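Local atomic coordinates of lipoprotein signal peptidase (Staphylococcus aureus, PDB entry 6RYO), a protein that cleaves signal peptides from bacterial membrane prolipoproteins, cutting just before the lipid-modified cysteine, as an aspartic peptidase of the cell membrane. Residues Gly86-Thr89 and Phe90-Ile93; Ile93-Ile96 and Ile97-Ala101. All blocks are in the same frame, centred on the assembly; numbering follows the deposited sequence.

Contact 1: Gly86-Thr89 and Phe90-Ile93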
# COMPACT_ATOMS: atom_id res chain seq x y z
N GLY A 86 2.52 18.90 -12.98
CA GLY A 86 1.60 18.35 -12.01
C GLY A 86 1.72 16.85 -11.91
O GLY A 86 1.38 16.14 -12.86
N LYS A 87 2.17 16.34 -10.76
CA LYS A 87 2.31 14.90 -10.58
C LYS A 87 1.18 14.29 -9.77
O LYS A 87 0.92 13.09 -9.91
CB LYS A 87 3.66 14.57 -9.92
CG LYS A 87 4.20 15.64 -8.99
CD LYS A 87 5.67 15.37 -8.65
CE LYS A 87 6.29 16.50 -7.86
NZ LYS A 87 7.75 16.29 -7.64
N MET A 88 0.51 15.08 -8.93
CA MET A 88 -0.66 14.57 -8.22
C MET A 88 -1.78 14.21 -9.20
O MET A 88 -2.47 13.20 -9.00
CB MET A 88 -1.14 15.59 -7.20
CG MET A 88 -0.17 15.81 -6.06
SD MET A 88 0.27 14.24 -5.28
CE MET A 88 1.87 14.65 -4.58
N THR A 89 -1.96 15.01 -10.25
CA THR A 89 -2.95 14.67 -11.27
C THR A 89 -2.54 13.41 -12.03
O THR A 89 -3.39 12.57 -12.34
CB THR A 89 -3.13 15.83 -12.25
OG1 THR A 89 -1.85 16.24 -12.76
CG2 THR A 89 -3.80 17.01 -11.56
N PHE A 90 -1.25 13.27 -12.34
CA PHE A 90 -0.80 12.07 -13.03
C PHE A 90 -0.87 10.85 -12.11
O PHE A 90 -1.30 9.78 -12.54
CB PHE A 90 0.62 12.28 -13.57
CG PHE A 90 0.68 13.16 -14.79
CD1 PHE A 90 -0.32 13.10 -15.75
CD2 PHE A 90 1.73 14.04 -14.97
CE1 PHE A 90 -0.27 13.91 -16.88
CE2 PHE A 90 1.79 14.85 -16.09
CZ PHE A 90 0.79 14.79 -17.05
N PHE A 91 -0.46 11.01 -10.85
CA PHE A 91 -0.67 9.94 -9.87
C PHE A 91 -2.16 9.63 -9.73
O PHE A 91 -2.55 8.47 -9.54
CB PHE A 91 -0.09 10.32 -8.51
CG PHE A 91 1.40 10.55 -8.52
CD1 PHE A 91 2.20 10.12 -9.57
CD2 PHE A 91 2.01 11.21 -7.46
CE1 PHE A 91 3.56 10.34 -9.56
CE2 PHE A 91 3.37 11.43 -7.45
CZ PHE A 91 4.15 11.00 -8.50
N PHE A 92 -3.00 10.66 -9.82
CA PHE A 92 -4.45 10.48 -9.72
C PHE A 92 -4.97 9.62 -10.86
O PHE A 92 -5.72 8.66 -10.65
CB PHE A 92 -5.12 11.85 -9.71
CG PHE A 92 -6.62 11.82 -9.64
CD1 PHE A 92 -7.27 11.63 -8.43
CD2 PHE A 92 -7.38 12.01 -10.78
CE1 PHE A 92 -8.65 11.62 -8.36
CE2 PHE A 92 -8.76 12.00 -10.72
CZ PHE A 92 -9.39 11.81 -9.51
N ILE A 93 -4.58 9.95 -12.10
CA ILE A 93 -5.02 9.18 -13.25
C ILE A 93 -4.45 7.77 -13.21
O ILE A 93 -5.14 6.79 -13.52
CB ILE A 93 -4.63 9.91 -14.55
CG1 ILE A 93 -5.24 11.32 -14.58
CG2 ILE A 93 -5.08 9.12 -15.77
CD1 ILE A 93 -4.61 12.23 -15.60

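Contact 2: Ile93-Ile96 and Ile97-Ala101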
# COMPACT_ATOMS: atom_id res chain seq x y z
N ILE A 93 -4.58 9.95 -12.10
CA ILE A 93 -5.02 9.18 -13.25
C ILE A 93 -4.45 7.77 -13.21
O ILE A 93 -5.14 6.79 -13.52
CB ILE A 93 -4.63 9.91 -14.55
CG1 ILE A 93 -5.24 11.32 -14.58
CG2 ILE A 93 -5.08 9.12 -15.77
CD1 ILE A 93 -4.61 12.23 -15.60
N ILE A 94 -3.18 7.64 -12.80
CA ILE A 94 -2.54 6.32 -12.75
C ILE A 94 -3.23 5.42 -11.74
O ILE A 94 -3.57 4.27 -12.04
CB ILE A 94 -1.04 6.47 -12.44
CG1 ILE A 94 -0.29 7.04 -13.65
CG2 ILE A 94 -0.45 5.14 -12.01
CD1 ILE A 94 1.14 7.44 -13.34
N THR A 95 -3.45 5.93 -10.52
CA THR A 95 -4.04 5.10 -9.47
C THR A 95 -5.42 4.60 -9.85
O THR A 95 -5.76 3.43 -9.62
CB THR A 95 -4.09 5.89 -8.16
OG1 THR A 95 -2.76 6.25 -7.76
CG2 THR A 95 -4.73 5.06 -7.06
N ILE A 96 -6.25 5.47 -10.44
CA ILE A 96 -7.62 5.09 -10.77
C ILE A 96 -7.64 4.06 -11.88
O ILE A 96 -8.38 3.07 -11.82
CB ILE A 96 -8.43 6.35 -11.14
CG1 ILE A 96 -8.64 7.23 -9.91
CG2 ILE A 96 -9.76 5.95 -11.76
CD1 ILE A 96 -9.39 8.49 -10.22
N ILE A 97 -6.82 4.27 -12.92
CA ILE A 97 -6.74 3.30 -14.02
C ILE A 97 -6.35 1.93 -13.49
O ILE A 97 -6.88 0.90 -13.93
CB ILE A 97 -5.75 3.80 -15.09
CG1 ILE A 97 -6.33 5.00 -15.84
CG2 ILE A 97 -5.40 2.69 -16.07
CD1 ILE A 97 -5.41 5.55 -16.92
N ILE A 98 -5.43 1.89 -12.53
CA ILE A 98 -4.97 0.62 -11.98
C ILE A 98 -6.01 0.04 -11.02
O ILE A 98 -6.20 -1.18 -10.95
CB ILE A 98 -3.60 0.80 -11.32
CG1 ILE A 98 -2.56 1.21 -12.37
CG2 ILE A 98 -3.17 -0.48 -10.61
CD1 ILE A 98 -1.15 1.33 -11.85
N LEU A 99 -6.69 0.91 -10.26
CA LEU A 99 -7.74 0.43 -9.36
C LEU A 99 -8.86 -0.25 -10.15
O LEU A 99 -9.43 -1.24 -9.69
CB LEU A 99 -8.30 1.59 -8.53
CG LEU A 99 -7.49 2.05 -7.31
CD1 LEU A 99 -8.19 3.21 -6.61
CD2 LEU A 99 -7.27 0.90 -6.34
N ILE A 100 -9.18 0.28 -11.33
CA ILE A 100 -10.22 -0.33 -12.16
C ILE A 100 -9.73 -1.64 -12.76
O ILE A 100 -10.47 -2.62 -12.83
CB ILE A 100 -10.68 0.66 -13.24
CG1 ILE A 100 -11.19 1.96 -12.60
CG2 ILE A 100 -11.75 0.04 -14.12
CD1 ILE A 100 -12.26 1.74 -11.54
N ALA A 101 -8.47 -1.67 -13.19
CA ALA A 101 -7.92 -2.89 -13.79
C ALA A 101 -7.85 -4.03 -12.77
O ALA A 101 -8.06 -5.19 -13.13
CB ALA A 101 -6.53 -2.60 -14.37

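Contact 1: Gly86-Thr89 and Phe90-Ile93
The Phe91 ring carries Lys87 on one face: the carbonyl O of Lys87 stands 2.9 Å above the plane, displaced toward the rim near CG, and on the same side Lys87 CB makes a CH-pi contact 4.1 Å from the ring centroid. Met88 SD approaches the ring obliquely and comes within 4.1 Å of Phe91 CD2, a Met-aromatic contact. The Phe90 ring has Thr89 OG1 over one face, and from that same side Gly86 O reaches in at a slant, 3.0 Å from Phe90 CD2. A weak hydrogen bond from Thr89 OG1 to Gly86 O ties the two together on that one side of the ring.

Here the chain leaves a loop and enters helix 87-108, predicted to span the membrane; in its opening turn, carbonyl oxygens that accept helical bonds also lie against side-chain carbons. Phe91 N donates a nearly straight bond, 2.7 Å, to Lys87 O, the very oxygen that lies over its own ring. Phe92 N reaches Met88 O along a more bent path, N-H...O 139°, while Ile93 N donates to Thr89 O, against which Ile93 CG1 also rests.

Phe92 behaves differently from its neighbours. With CG opposite the backbone N (chi1 179°), the ring leads away from the first turn, while CB, set by the backbone, lies near Met88 O and Thr89 O. Lys87 starts from a poorly staggered chi1 of 30° and then runs out extended to NZ, which hydrogen-bonds to Gly78 O and Gly82 O in the preceding loop. Met88 and Phe91 both touch Arg134 of helix 114-137, and Phe91, buried among more exposed neighbours, packs on the backbone of the bound peptide.

Contact 2: Ile93-Ile96 and Ile97-Ala101
Ile93 CG2 touches Ile97 CD1 at 3.8 Å, and the same pairing recurs one residue on, where Ile94 CG2 meets Ile98 CD1 at 3.9 Å. These are i to i+4 contacts along alpha-helix 87-108, predicted to span the membrane, the two side chains of each pair running alongside one another in a common direction. Thr95 and Leu99 repeat the pattern, with Thr95 CG2 against Leu99 CD1; Ile96 CG2 and Ile100 CG1 stay a little farther apart at 4.3 Å.

In Ile93 and Ile94, CG2 lies opposite the backbone N (for Ile94, chi1 to CG1 is -72°), where it meets CD1 of the extended chains of Ile97 and Ile98. Ile100 bends at chi2 (-53°), so its CD1 takes no such place. Beneath the side chains, the amides of Ile97, Ile98, Leu99 and Ile100 bond to the carbonyls of Ile93 through Ile96, fixing the spacing of the turns.

Farther out, helix 114-137 covers one flank, Phe131 meeting Thr95 and Ile96, while Phe124 and Ala127 meet Leu99. Ile94, Thr95 and Ile98 pack on a modified side chain of the bound peptide. The polar end of the buried Thr95 is satisfied within the helix, where its OG1 hydrogen-bonds to Phe91 O.

Contacts 1 and 2 are successive lengths of helix 87-108, their centres 11 Å apart and joined through Ile93, which belongs to both. The two lengths meet different parts of the bound peptide, so together they form part of the wall of its site, and they share helix 114-137 behind them. The predicted catalytic aspartates lie beyond direct touch. The side chain of Met88 is about 11 Å from that of Asp142, while the side chains of Phe91 and Thr95 are about 11 and 10 Å from that of Asp160.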